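Local coordinates for protein pectate lyase (Bacillus, PDB 3VMV) that probably cleaves polygalacturonate chains of pectin by elimination, as a secreted beta-helical enzyme of polysaccharide lyase family 1, at residues Lys262-Trp267 / Ser290-Thr295; Thr229-Arg234 / Val239-Asn244; Gln33-Arg38 / Leu48-Asn53; Ile66-His71 / Ser100-Ile105. One frame throughout, in Å; residues are numbered along the deposited sequence.

Contact 1 of 4, residues Lys262-Trp267 / Ser290-Thr295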
loop_
_atom_site.group_PDB
_atom_site.type_symbol
_atom_site.label_atom_id
_atom_site.label_comp_id
_atom_site.label_asym_id
_atom_site.label_seq_id
_atom_site.Cartn_x
_atom_site.Cartn_y
_atom_site.Cartn_z
ATOM N N LYS A 262 -15.745 -17.115 -1.502
ATOM C CA LYS A 262 -15.127 -15.929 -0.898
ATOM C C LYS A 262 -14.154 -16.313 0.207
ATOM O O LYS A 262 -14.524 -16.986 1.155
ATOM C CB LYS A 262 -16.202 -14.997 -0.355
ATOM C CG LYS A 262 -16.927 -14.236 -1.456
ATOM C CD LYS A 262 -18.095 -13.471 -0.869
ATOM C CE LYS A 262 -18.589 -12.375 -1.774
ATOM N NZ LYS A 262 -19.634 -11.654 -0.959
ATOM N N GLY A 263 -12.901 -15.909 0.053
ATOM C CA GLY A 263 -11.849 -16.445 0.906
ATOM C C GLY A 263 -10.579 -15.640 0.750
ATOM O O GLY A 263 -10.595 -14.457 0.424
ATOM N N PRO A 264 -9.432 -16.284 0.978
ATOM C CA PRO A 264 -8.161 -15.563 1.072
ATOM C C PRO A 264 -7.594 -15.119 -0.284
ATOM O O PRO A 264 -6.828 -14.154 -0.340
ATOM C CB PRO A 264 -7.234 -16.581 1.763
ATOM C CG PRO A 264 -7.815 -17.929 1.363
ATOM C CD PRO A 264 -9.306 -17.720 1.278
ATOM N N VAL A 265 -7.944 -15.851 -1.327
ATOM C CA VAL A 265 -7.527 -15.517 -2.681
ATOM C C VAL A 265 -8.544 -16.062 -3.665
ATOM O O VAL A 265 -9.191 -17.073 -3.387
ATOM C CB VAL A 265 -6.080 -16.063 -2.955
ATOM C CG1 VAL A 265 -6.025 -17.560 -2.878
ATOM C CG2 VAL A 265 -5.516 -15.530 -4.294
ATOM N N GLY A 266 -8.713 -15.368 -4.791
ATOM C CA GLY A 266 -9.581 -15.842 -5.858
ATOM C C GLY A 266 -9.920 -14.691 -6.768
ATOM O O GLY A 266 -9.201 -13.674 -6.782
ATOM N N TRP A 267 -11.014 -14.859 -7.518
ATOM C CA TRP A 267 -11.452 -13.844 -8.466
ATOM C C TRP A 267 -12.871 -13.493 -8.053
ATOM O O TRP A 267 -13.727 -14.382 -8.041
ATOM C CB TRP A 267 -11.442 -14.437 -9.887
ATOM C CG TRP A 267 -12.085 -13.507 -10.902
ATOM C CD1 TRP A 267 -12.087 -12.134 -10.850
ATOM C CD2 TRP A 267 -12.791 -13.867 -12.098
ATOM N NE1 TRP A 267 -12.760 -11.629 -11.928
ATOM C CE2 TRP A 267 -13.191 -12.664 -12.717
ATOM C CE3 TRP A 267 -13.130 -15.078 -12.702
ATOM C CZ2 TRP A 267 -13.926 -12.645 -13.901
ATOM C CZ3 TRP A 267 -13.848 -15.059 -13.879
ATOM C CH2 TRP A 267 -14.231 -13.843 -14.471
ATOM N N SER A 290 -9.579 -25.290 1.038
ATOM C CA SER A 290 -9.443 -26.604 0.371
ATOM C C SER A 290 -9.792 -26.602 -1.121
ATOM O O SER A 290 -9.376 -27.484 -1.875
ATOM C CB SER A 290 -10.242 -27.659 1.127
ATOM O OG SER A 290 -11.633 -27.418 0.998
ATOM N N HIS A 291 -10.533 -25.594 -1.546
ATOM C CA HIS A 291 -10.954 -25.450 -2.926
ATOM C C HIS A 291 -9.885 -24.865 -3.813
ATOM O O HIS A 291 -10.059 -24.811 -5.045
ATOM C CB HIS A 291 -12.173 -24.528 -2.976
ATOM C CG HIS A 291 -11.909 -23.163 -2.442
ATOM N ND1 HIS A 291 -11.767 -22.919 -1.090
ATOM C CD2 HIS A 291 -11.721 -21.981 -3.067
ATOM C CE1 HIS A 291 -11.511 -21.644 -0.905
ATOM N NE2 HIS A 291 -11.487 -21.041 -2.086
ATOM N N LEU A 292 -8.803 -24.372 -3.204
ATOM C CA LEU A 292 -7.742 -23.648 -3.937
ATOM C C LEU A 292 -6.680 -24.547 -4.602
ATOM O O LEU A 292 -6.258 -25.581 -4.037
ATOM C CB LEU A 292 -7.022 -22.694 -2.998
ATOM C CG LEU A 292 -7.923 -21.591 -2.484
ATOM C CD1 LEU A 292 -7.170 -20.799 -1.370
ATOM C CD2 LEU A 292 -8.326 -20.676 -3.632
ATOM N N ASN A 293 -6.278 -24.140 -5.802
ATOM C CA ASN A 293 -5.168 -24.715 -6.533
ATOM C C ASN A 293 -4.289 -23.568 -7.002
ATOM O O ASN A 293 -4.801 -22.467 -7.232
ATOM C CB ASN A 293 -5.673 -25.432 -7.818
ATOM C CG ASN A 293 -6.661 -26.572 -7.547
ATOM O OD1 ASN A 293 -6.309 -27.546 -6.923
ATOM N ND2 ASN A 293 -7.899 -26.439 -8.031
ATOM N N SER A 294 -2.980 -23.790 -7.120
ATOM C CA SER A 294 -2.118 -22.815 -7.783
ATOM C C SER A 294 -2.418 -22.798 -9.268
ATOM O O SER A 294 -2.541 -23.836 -9.904
ATOM C CB SER A 294 -0.632 -23.117 -7.571
ATOM O OG SER A 294 -0.232 -22.882 -6.225
ATOM N N THR A 295 -2.581 -21.604 -9.806
ATOM C CA THR A 295 -2.947 -21.465 -11.205
ATOM C C THR A 295 -1.845 -20.789 -12.024
ATOM O O THR A 295 -2.028 -20.537 -13.202
ATOM C CB THR A 295 -4.311 -20.701 -11.384
ATOM O OG1 THR A 295 -4.163 -19.327 -10.954
ATOM C CG2 THR A 295 -5.398 -21.375 -10.548
HETATM O O HOH W 1 -11.168 -18.195 -1.863
#
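The backbone oxygen of Val265 accepts a hydrogen bond from a water molecule at 2.7 Å, and the same water lies 2.9 Å from His291 NE2, at the edge of the imidazole and in its plane. This bridge is the polar link between strand 265-266 and the loop 290-295. Beside it Leu292 makes the apolar contact with both branches. Its CD1 rests 3.8 Å from Val265 CG1 and 4.0 Å from Pro264 CG, while CD2 comes to 3.7 Å from Val265 O, next to the water. The valine offers CG1 because that methyl stands between its own N and carbonyl carbon (chi1 63°). Within the loop, Leu292 CG sits 3.6 Å above one face of the His291 ring, offset toward its rim, so the leucine backs the imidazole on that side. Replacing Leu292 with an alanine would probably open a gap over Pro264 and Val265 and leave the imidazole freer to tilt away from its water. The loop follows the last coil of the parallel beta-helix: Leu292 also packs on Leu279 of strand 276-280, Val265 on Ile231 and Trp277, and Pro264 on Phe246 and Val249 of strand 245-249.

Contact 2 of 4, residues Thr229-Arg234 / Val239-Asn244. With SO4 (sulfate ion), chain C.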
loop_
_atom_site.group_PDB
_atom_site.type_symbol
_atom_site.label_atom_id
_atom_site.label_comp_id
_atom_site.label_asym_id
_atom_site.label_seq_id
_atom_site.Cartn_x
_atom_site.Cartn_y
_atom_site.Cartn_z
ATOM N N THR A 229 -13.666 -10.710 1.358
ATOM C CA THR A 229 -12.582 -11.410 0.651
ATOM C C THR A 229 -11.258 -10.685 0.880
ATOM O O THR A 229 -11.218 -9.495 1.215
ATOM C CB THR A 229 -12.811 -11.448 -0.868
ATOM O OG1 THR A 229 -12.918 -10.127 -1.370
ATOM C CG2 THR A 229 -14.141 -12.203 -1.210
ATOM N N ALA A 230 -10.151 -11.392 0.628
ATOM C CA ALA A 230 -8.849 -10.749 0.741
ATOM C C ALA A 230 -8.202 -10.501 -0.604
ATOM O O ALA A 230 -8.508 -9.505 -1.265
ATOM C CB ALA A 230 -7.913 -11.597 1.662
ATOM N N ILE A 231 -7.347 -11.396 -1.060
ATOM C CA ILE A 231 -6.636 -11.167 -2.351
ATOM C C ILE A 231 -7.542 -11.455 -3.552
ATOM O O ILE A 231 -8.066 -12.566 -3.684
ATOM C CB ILE A 231 -5.429 -12.096 -2.422
ATOM C CG1 ILE A 231 -4.509 -11.892 -1.222
ATOM C CG2 ILE A 231 -4.648 -11.860 -3.746
ATOM C CD1 ILE A 231 -3.476 -13.003 -1.070
ATOM N N ASN A 232 -7.760 -10.436 -4.403
ATOM C CA ASN A 232 -8.654 -10.575 -5.527
ATOM C C ASN A 232 -7.824 -10.361 -6.771
ATOM O O ASN A 232 -7.444 -9.247 -7.056
ATOM C CB ASN A 232 -9.760 -9.529 -5.428
ATOM C CG ASN A 232 -10.813 -9.687 -6.530
ATOM O OD1 ASN A 232 -10.751 -10.607 -7.349
ATOM N ND2 ASN A 232 -11.829 -8.794 -6.522
ATOM N N SER A 233 -7.552 -11.451 -7.500
ATOM C CA SER A 233 -6.681 -11.393 -8.655
ATOM C C SER A 233 -7.494 -11.419 -9.936
ATOM O O SER A 233 -8.214 -12.402 -10.201
ATOM C CB SER A 233 -5.709 -12.590 -8.601
ATOM O OG SER A 233 -4.730 -12.512 -9.627
ATOM N N ARG A 234 -7.361 -10.342 -10.727
ATOM C CA ARG A 234 -8.240 -10.069 -11.862
ATOM C C ARG A 234 -7.458 -9.815 -13.134
ATOM O O ARG A 234 -6.334 -9.304 -13.079
ATOM C CB ARG A 234 -9.090 -8.808 -11.543
ATOM C CG ARG A 234 -10.168 -9.101 -10.485
ATOM C CD ARG A 234 -10.596 -7.880 -9.699
ATOM N NE ARG A 234 -11.522 -7.054 -10.470
ATOM C CZ ARG A 234 -12.488 -6.340 -9.913
ATOM N NH1 ARG A 234 -13.279 -5.619 -10.696
ATOM N NH2 ARG A 234 -12.682 -6.362 -8.579
ATOM N N VAL A 239 -0.236 -13.358 -8.794
ATOM C CA VAL A 239 0.182 -13.062 -7.416
ATOM C C VAL A 239 0.802 -14.287 -6.765
ATOM O O VAL A 239 0.170 -15.358 -6.740
ATOM C CB VAL A 239 -0.979 -12.461 -6.556
ATOM C CG1 VAL A 239 -2.142 -13.365 -6.461
ATOM C CG2 VAL A 239 -0.479 -12.115 -5.146
ATOM N N PHE A 240 2.066 -14.165 -6.348
ATOM C CA PHE A 240 2.719 -15.237 -5.585
ATOM C C PHE A 240 2.408 -15.024 -4.112
ATOM O O PHE A 240 2.848 -14.011 -3.536
ATOM C CB PHE A 240 4.230 -15.245 -5.892
ATOM C CG PHE A 240 5.011 -16.333 -5.158
ATOM C CD1 PHE A 240 4.433 -17.572 -4.931
ATOM C CD2 PHE A 240 6.339 -16.123 -4.797
ATOM C CE1 PHE A 240 5.160 -18.586 -4.313
ATOM C CE2 PHE A 240 7.062 -17.127 -4.158
ATOM C CZ PHE A 240 6.482 -18.354 -3.919
ATOM N N VAL A 241 1.620 -15.926 -3.531
ATOM C CA VAL A 241 1.133 -15.823 -2.139
ATOM C C VAL A 241 1.922 -16.829 -1.354
ATOM O O VAL A 241 1.663 -18.015 -1.439
ATOM C CB VAL A 241 -0.345 -16.107 -2.088
ATOM C CG1 VAL A 241 -0.920 -15.914 -0.680
ATOM C CG2 VAL A 241 -1.073 -15.232 -3.136
ATOM N N GLU A 242 2.904 -16.320 -0.603
ATOM C CA GLU A 242 3.940 -17.193 -0.007
ATOM C C GLU A 242 4.091 -16.982 1.486
ATOM O O GLU A 242 4.380 -15.875 1.976
ATOM C CB GLU A 242 5.271 -16.842 -0.715
ATOM C CG GLU A 242 6.450 -17.690 -0.261
ATOM C CD GLU A 242 7.776 -17.212 -0.863
ATOM O OE1 GLU A 242 7.877 -15.997 -1.145
ATOM O OE2 GLU A 242 8.702 -18.062 -0.961
ATOM N N ASN A 243 3.924 -18.069 2.227
ATOM C CA ASN A 243 4.216 -18.054 3.667
ATOM C C ASN A 243 3.514 -16.931 4.419
ATOM O O ASN A 243 4.109 -16.218 5.233
ATOM C CB ASN A 243 5.739 -18.022 3.931
ATOM C CG ASN A 243 6.446 -19.282 3.466
ATOM O OD1 ASN A 243 5.936 -20.076 2.628
ATOM N ND2 ASN A 243 7.658 -19.475 3.990
ATOM N N ASN A 244 2.233 -16.760 4.125
ATOM C CA ASN A 244 1.390 -15.848 4.880
ATOM C C ASN A 244 0.543 -16.595 5.876
ATOM O O ASN A 244 0.283 -17.776 5.686
ATOM C CB ASN A 244 0.443 -15.063 3.952
ATOM C CG ASN A 244 1.163 -14.272 2.872
ATOM O OD1 ASN A 244 1.598 -13.146 3.104
ATOM N ND2 ASN A 244 1.265 -14.846 1.686
HETATM S S SO4 C . -14.994 -3.542 -7.797
HETATM O O1 SO4 C . -14.737 -3.624 -9.255
HETATM O O2 SO4 C . -14.282 -2.380 -7.257
HETATM O O3 SO4 C . -16.434 -3.422 -7.568
HETATM O O4 SO4 C . -14.481 -4.742 -7.111
#
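Strands 231-234 and 239-242 face each other through Ile231, Ser233, Val239 and Val241, their axes 9.7 Å apart at closest approach and their directions 155° apart. They belong to successive faces of one coil of the parallel beta-helix of polysaccharide lyase family 1, and the chain turns a corner between them; their contact is therefore made by side chains meeting inside the coil. Ile231 and Val241 reach toward each other tip to tip, with Ile231 CD1 3.9 Å from Val241 CG2 and as near to CG1, so that the end methyl fits against the fork of the valine. Nearer the Ile231 backbone, on its other branch, CG2 meets Val239 CG1 at 4.0 Å as the two side chains pass at a slant. Ser233 OG also lies over that valine methyl, while its hydrogen bond goes to Tyr276 O of the following coil. Met218 and Trp277, from the coils before and after, continue this apolar stack along the helix interior.

Arg234 belongs to the outward-facing alternation of the strand. A bend at chi3 (78°) turns its guanidinium to a sulfate ion, probably from the crystallisation liquor, and NE bonds to Ser271 OG. A leucine in place of Arg234 would probably leave the anion without these two N-H donors and the Ser271 hydroxyl without this partner. The two sulfate bonds run from NH1 to O1 (2.9 Å) and, straighter at 167°, from NH2 to O4 (2.8 Å), which lies in the guanidinium plane at its edge.

Contact 3 of 4, residues Gln33-Arg38 / Leu48-Asn53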
loop_
_atom_site.group_PDB
_atom_site.type_symbol
_atom_site.label_atom_id
_atom_site.label_comp_id
_atom_site.label_asym_id
_atom_site.label_seq_id
_atom_site.Cartn_x
_atom_site.Cartn_y
_atom_site.Cartn_z
ATOM N N GLN A 33 4.821 23.294 1.389
ATOM C CA GLN A 33 5.780 24.338 1.019
ATOM C C GLN A 33 7.158 23.792 0.793
ATOM O O GLN A 33 7.860 24.239 -0.123
ATOM C CB GLN A 33 5.824 25.399 2.092
ATOM C CG GLN A 33 4.610 26.212 2.053
ATOM C CD GLN A 33 4.533 27.148 3.234
ATOM O OE1 GLN A 33 5.540 27.410 3.904
ATOM N NE2 GLN A 33 3.332 27.638 3.510
ATOM N N LEU A 34 7.589 22.849 1.638
ATOM C CA LEU A 34 8.895 22.261 1.425
ATOM C C LEU A 34 8.988 21.607 0.040
ATOM O O LEU A 34 9.977 21.789 -0.684
ATOM C CB LEU A 34 9.193 21.222 2.493
ATOM C CG LEU A 34 9.432 21.781 3.895
ATOM C CD1 LEU A 34 9.521 20.624 4.824
ATOM C CD2 LEU A 34 10.722 22.611 3.913
ATOM N N ILE A 35 7.950 20.869 -0.324
ATOM C CA ILE A 35 7.913 20.191 -1.608
ATOM C C ILE A 35 7.930 21.202 -2.750
ATOM O O ILE A 35 8.708 21.065 -3.687
ATOM C CB ILE A 35 6.657 19.311 -1.708
ATOM C CG1 ILE A 35 6.789 18.139 -0.722
ATOM C CG2 ILE A 35 6.415 18.873 -3.162
ATOM C CD1 ILE A 35 5.478 17.412 -0.439
ATOM N N ASP A 36 7.061 22.210 -2.669
ATOM C CA ASP A 36 6.898 23.154 -3.779
ATOM C C ASP A 36 8.115 24.071 -3.888
ATOM O O ASP A 36 8.586 24.346 -4.998
ATOM C CB ASP A 36 5.630 23.987 -3.596
ATOM C CG ASP A 36 4.339 23.141 -3.672
ATOM O OD1 ASP A 36 4.387 21.919 -3.976
ATOM O OD2 ASP A 36 3.266 23.718 -3.425
ATOM N N ASN A 37 8.631 24.526 -2.749
ATOM C CA ASN A 37 9.806 25.379 -2.765
ATOM C C ASN A 37 10.982 24.636 -3.387
ATOM O O ASN A 37 11.736 25.203 -4.187
ATOM C CB ASN A 37 10.169 25.828 -1.353
ATOM C CG ASN A 37 9.225 26.884 -0.808
ATOM O OD1 ASN A 37 8.431 27.467 -1.533
ATOM N ND2 ASN A 37 9.344 27.153 0.490
ATOM N N ARG A 38 11.155 23.370 -3.027
ATOM C CA ARG A 38 12.240 22.618 -3.635
ATOM C C ARG A 38 12.031 22.486 -5.140
ATOM O O ARG A 38 12.963 22.616 -5.932
ATOM C CB ARG A 38 12.427 21.243 -2.988
ATOM C CG ARG A 38 13.652 20.526 -3.563
ATOM C CD ARG A 38 13.759 19.098 -3.055
ATOM N NE ARG A 38 12.684 18.289 -3.649
ATOM C CZ ARG A 38 12.739 16.997 -3.885
ATOM N NH1 ARG A 38 13.805 16.284 -3.510
ATOM N NH2 ARG A 38 11.694 16.418 -4.479
ATOM N N LEU A 48 15.553 15.137 -0.088
ATOM C CA LEU A 48 14.928 15.851 1.008
ATOM C C LEU A 48 14.248 14.837 1.918
ATOM O O LEU A 48 13.437 14.049 1.471
ATOM C CB LEU A 48 13.877 16.833 0.458
ATOM C CG LEU A 48 13.069 17.610 1.519
ATOM C CD1 LEU A 48 13.934 18.475 2.431
ATOM C CD2 LEU A 48 11.955 18.457 0.854
ATOM N N THR A 49 14.613 14.845 3.187
ATOM C CA THR A 49 13.908 14.068 4.193
ATOM C C THR A 49 13.093 15.040 5.021
ATOM O O THR A 49 13.624 16.044 5.522
ATOM C CB THR A 49 14.913 13.324 5.101
ATOM O OG1 THR A 49 15.576 12.332 4.308
ATOM C CG2 THR A 49 14.205 12.639 6.264
ATOM N N ILE A 50 11.787 14.780 5.117
ATOM C CA ILE A 50 10.897 15.560 5.950
ATOM C C ILE A 50 10.470 14.686 7.133
ATOM O O ILE A 50 9.740 13.689 6.936
ATOM C CB ILE A 50 9.637 15.956 5.158
ATOM C CG1 ILE A 50 10.057 16.711 3.895
ATOM C CG2 ILE A 50 8.741 16.791 6.056
ATOM C CD1 ILE A 50 8.877 17.107 2.982
ATOM N N TYR A 51 10.973 15.012 8.321
ATOM C CA TYR A 51 10.509 14.363 9.553
ATOM C C TYR A 51 9.232 15.019 10.021
ATOM O O TYR A 51 9.184 16.241 10.222
ATOM C CB TYR A 51 11.567 14.443 10.646
ATOM C CG TYR A 51 12.705 13.502 10.411
ATOM C CD1 TYR A 51 12.488 12.115 10.479
ATOM C CD2 TYR A 51 13.990 13.973 10.089
ATOM C CE1 TYR A 51 13.530 11.223 10.247
ATOM C CE2 TYR A 51 15.048 13.055 9.837
ATOM C CZ TYR A 51 14.793 11.696 9.908
ATOM O OH TYR A 51 15.806 10.760 9.661
ATOM N N VAL A 52 8.203 14.214 10.246
ATOM C CA VAL A 52 6.900 14.742 10.615
ATOM C C VAL A 52 6.720 14.537 12.122
ATOM O O VAL A 52 6.692 13.383 12.634
ATOM C CB VAL A 52 5.780 14.038 9.840
ATOM C CG1 VAL A 52 4.433 14.622 10.216
ATOM C CG2 VAL A 52 6.003 14.186 8.321
ATOM N N ASN A 53 6.649 15.663 12.826
ATOM C CA ASN A 53 6.556 15.654 14.285
ATOM C C ASN A 53 5.342 16.411 14.819
ATOM O O ASN A 53 5.369 16.974 15.915
ATOM C CB ASN A 53 7.867 16.142 14.940
ATOM C CG ASN A 53 8.247 17.578 14.564
ATOM O OD1 ASN A 53 7.522 18.268 13.849
ATOM N ND2 ASN A 53 9.394 18.046 15.087
#
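Leu34 and Ile50 form the closely fitted part of this contact between helix 28-40 and strand 48-52, which run nearly antiparallel (165°). The two side chains slide past each other in opposite directions: Leu34 CD1 lies 4.0 Å from Ile50 CD1 and almost as near to CG1 and CG2, so one methyl is set against the whole branched end of the isoleucine. Leu48, the most extensively covered residue here, lies between Leu34 and Arg38, its CD2 4.2 Å from Leu34 CB, and Ile35 CG1 touches Ile50 CD1 more loosely at 4.4 Å. One helical turn on, Arg38 extends with CG anti to its N (chi1 -175°) and then bends, bringing NH1 to 4.0 Å from Leu48 CB. Its polar ends are occupied elsewhere, NH1 by Glu46 O and NH2 by Lys79 O, which fixes the guanidinium while its aliphatic part lies along the leucine. Gln33 and Asn37, by contrast, stand on the solvent side of the helix and take no part in the packing. As in related pectate lyases, the helix covers the N-terminal end of the beta-helix: Leu34 leans on Glu23, Ile35 and Arg38 on Ile78, and strand 48-52 runs between strands 21-25 and 78-85.

Contact 4 of 4, residues Ile66-His71 / Ser100-Ile105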
loop_
_atom_site.group_PDB
_atom_site.type_symbol
_atom_site.label_atom_id
_atom_site.label_comp_id
_atom_site.label_asym_id
_atom_site.label_seq_id
_atom_site.Cartn_x
_atom_site.Cartn_y
_atom_site.Cartn_z
ATOM N N ILE A 66 -1.873 15.891 0.562
ATOM C CA ILE A 66 -0.472 16.292 0.515
ATOM C C ILE A 66 0.040 15.833 -0.837
ATOM O O ILE A 66 0.106 14.633 -1.117
ATOM C CB ILE A 66 0.311 15.607 1.661
ATOM C CG1 ILE A 66 -0.260 16.044 3.020
ATOM C CG2 ILE A 66 1.802 15.956 1.553
ATOM C CD1 ILE A 66 -0.185 17.548 3.286
ATOM N N ASP A 67 0.346 16.795 -1.693
ATOM C CA ASP A 67 0.571 16.585 -3.117
ATOM C C ASP A 67 2.072 16.442 -3.368
ATOM O O ASP A 67 2.792 17.433 -3.575
ATOM C CB ASP A 67 -0.011 17.817 -3.842
ATOM C CG ASP A 67 -0.488 17.571 -5.286
ATOM O OD1 ASP A 67 -0.515 16.456 -5.774
ATOM O OD2 ASP A 67 -0.839 18.584 -5.937
ATOM N N VAL A 68 2.531 15.193 -3.411
ATOM C CA VAL A 68 3.924 14.882 -3.809
ATOM C C VAL A 68 3.989 14.826 -5.325
ATOM O O VAL A 68 3.886 13.770 -5.952
ATOM C CB VAL A 68 4.456 13.600 -3.129
ATOM C CG1 VAL A 68 5.945 13.403 -3.484
ATOM C CG2 VAL A 68 4.256 13.693 -1.618
ATOM N N LYS A 69 4.084 16.021 -5.919
ATOM C CA LYS A 69 3.952 16.242 -7.344
ATOM C C LYS A 69 4.808 17.446 -7.647
ATOM O O LYS A 69 4.885 18.386 -6.856
ATOM C CB LYS A 69 2.492 16.576 -7.697
ATOM C CG LYS A 69 2.242 16.655 -9.190
ATOM C CD LYS A 69 0.825 17.161 -9.487
ATOM C CE LYS A 69 -0.209 16.084 -9.127
ATOM N NZ LYS A 69 -1.515 16.433 -9.745
ATOM N N ASN A 70 5.430 17.416 -8.811
ATOM C CA ASN A 70 6.203 18.547 -9.256
ATOM C C ASN A 70 5.291 19.759 -9.357
ATOM O O ASN A 70 4.133 19.643 -9.751
ATOM C CB ASN A 70 6.773 18.226 -10.644
ATOM C CG ASN A 70 7.819 19.244 -11.078
ATOM O OD1 ASN A 70 7.495 20.362 -11.449
ATOM N ND2 ASN A 70 9.075 18.849 -11.012
ATOM N N HIS A 71 5.809 20.929 -9.024
ATOM C CA HIS A 71 5.024 22.148 -9.217
ATOM C C HIS A 71 4.714 22.344 -10.731
ATOM O O HIS A 71 3.747 22.994 -11.080
ATOM C CB HIS A 71 5.739 23.370 -8.573
ATOM C CG HIS A 71 6.742 24.002 -9.467
ATOM N ND1 HIS A 71 8.000 23.483 -9.648
ATOM C CD2 HIS A 71 6.673 25.106 -10.255
ATOM C CE1 HIS A 71 8.661 24.225 -10.514
ATOM N NE2 HIS A 71 7.875 25.216 -10.899
ATOM N N SER A 100 2.544 11.537 -7.367
ATOM C CA SER A 100 2.209 11.644 -8.786
ATOM C C SER A 100 3.497 11.852 -9.592
ATOM O O SER A 100 4.231 12.817 -9.364
ATOM C CB SER A 100 1.238 12.815 -8.982
ATOM O OG SER A 100 1.109 13.143 -10.351
ATOM N N ASN A 101 3.773 10.919 -10.492
ATOM C CA ASN A 101 5.047 10.871 -11.221
ATOM C C ASN A 101 6.230 11.116 -10.282
ATOM O O ASN A 101 7.120 11.921 -10.523
ATOM C CB ASN A 101 5.053 11.832 -12.415
ATOM C CG ASN A 101 6.052 11.411 -13.493
ATOM O OD1 ASN A 101 6.632 10.336 -13.454
ATOM N ND2 ASN A 101 6.238 12.304 -14.499
ATOM N N ALA A 102 6.171 10.382 -9.178
ATOM C CA ALA A 102 7.106 10.522 -8.094
ATOM C C ALA A 102 8.067 9.344 -8.089
ATOM O O ALA A 102 7.631 8.209 -8.254
ATOM C CB ALA A 102 6.316 10.598 -6.778
ATOM N N HIS A 103 9.368 9.620 -7.956
ATOM C CA HIS A 103 10.408 8.608 -8.135
ATOM C C HIS A 103 11.364 8.597 -6.981
ATOM O O HIS A 103 11.850 9.640 -6.587
ATOM C CB HIS A 103 11.149 8.878 -9.429
ATOM C CG HIS A 103 10.272 8.720 -10.624
ATOM N ND1 HIS A 103 9.331 9.662 -10.980
ATOM C CD2 HIS A 103 10.114 7.682 -11.477
ATOM C CE1 HIS A 103 8.659 9.230 -12.034
ATOM N NE2 HIS A 103 9.117 8.037 -12.358
ATOM N N ASN A 104 11.612 7.405 -6.445
ATOM C CA ASN A 104 12.529 7.220 -5.325
ATOM C C ASN A 104 11.997 7.937 -4.077
ATOM O O ASN A 104 12.556 8.949 -3.609
ATOM C CB ASN A 104 13.971 7.688 -5.677
ATOM C CG ASN A 104 14.961 7.332 -4.584
ATOM O OD1 ASN A 104 14.788 6.318 -3.909
ATOM N ND2 ASN A 104 15.966 8.172 -4.371
ATOM N N ILE A 105 10.906 7.385 -3.554
ATOM C CA ILE A 105 10.155 7.976 -2.457
ATOM C C ILE A 105 9.998 6.961 -1.329
ATOM O O ILE A 105 9.645 5.805 -1.583
ATOM C CB ILE A 105 8.745 8.359 -2.918
ATOM C CG1 ILE A 105 8.778 9.101 -4.278
ATOM C CG2 ILE A 105 8.037 9.161 -1.843
ATOM C CD1 ILE A 105 9.409 10.510 -4.242
HETATM O O HOH W 2 5.166 15.183 -10.486
#
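Two neighbouring coils of the parallel beta-helix are joined here, where strand 66-68 pairs with strand 97-103. Val68 O receives the amide of Ser100 in a nearly straight hydrogen bond of 3.0 Å (169°). The next bond expected of parallel pairing, from Asn70 N to Ser100 O, is replaced by a water that accepts from Asn70 N and donates to Ser100 O, both at 2.8 Å. The strands part here, consistent with the bend of the chain at Val68, the centre of an inverse gamma turn. On the inward side Val68 CG1 rests 4.3 Å from Ala102 CB, and the valine continues onto Ile35, Ile81 and Leu99. On the other side Lys69 lies alongside Ser100: a bend at chi3 (-71°) folds the chain back until CE comes to 3.4 Å from Ser100 OG and 3.6 Å from Ser100 CB. The serine hydroxyl is hydrogen-bonded to Asp127 OD2, from the next coil. The lysine methylenes pack on the serine, and the side chain is about 5 Å from a sulfate ion, probably from the crystallisation liquor; its positive charge probably helps to make this part of the surface attractive to anions.

Overall arrangement
From the N terminus the four contacts follow in series, none nesting within or crossing another. Contact 3 closes first, folding the N-terminal helix back over strand 48-52. Contact 4 then spans a longer excursion to join strand 66-68 to the next coil; it touches contact 3 through Ile35, whose CG2 and CD1 pack on the 66-71 segment, so together they build one end of the beta-helix. Contact 2, about 28 Å from contact 4 between centres, closes a tight corner within a later coil. Contact 1 lies about 8 Å from contact 2, centre to centre, and joins it through probable backbone bonds between segments 229-234 and 262-267; it lays the loop 290-295 against the last coil at the opposite end.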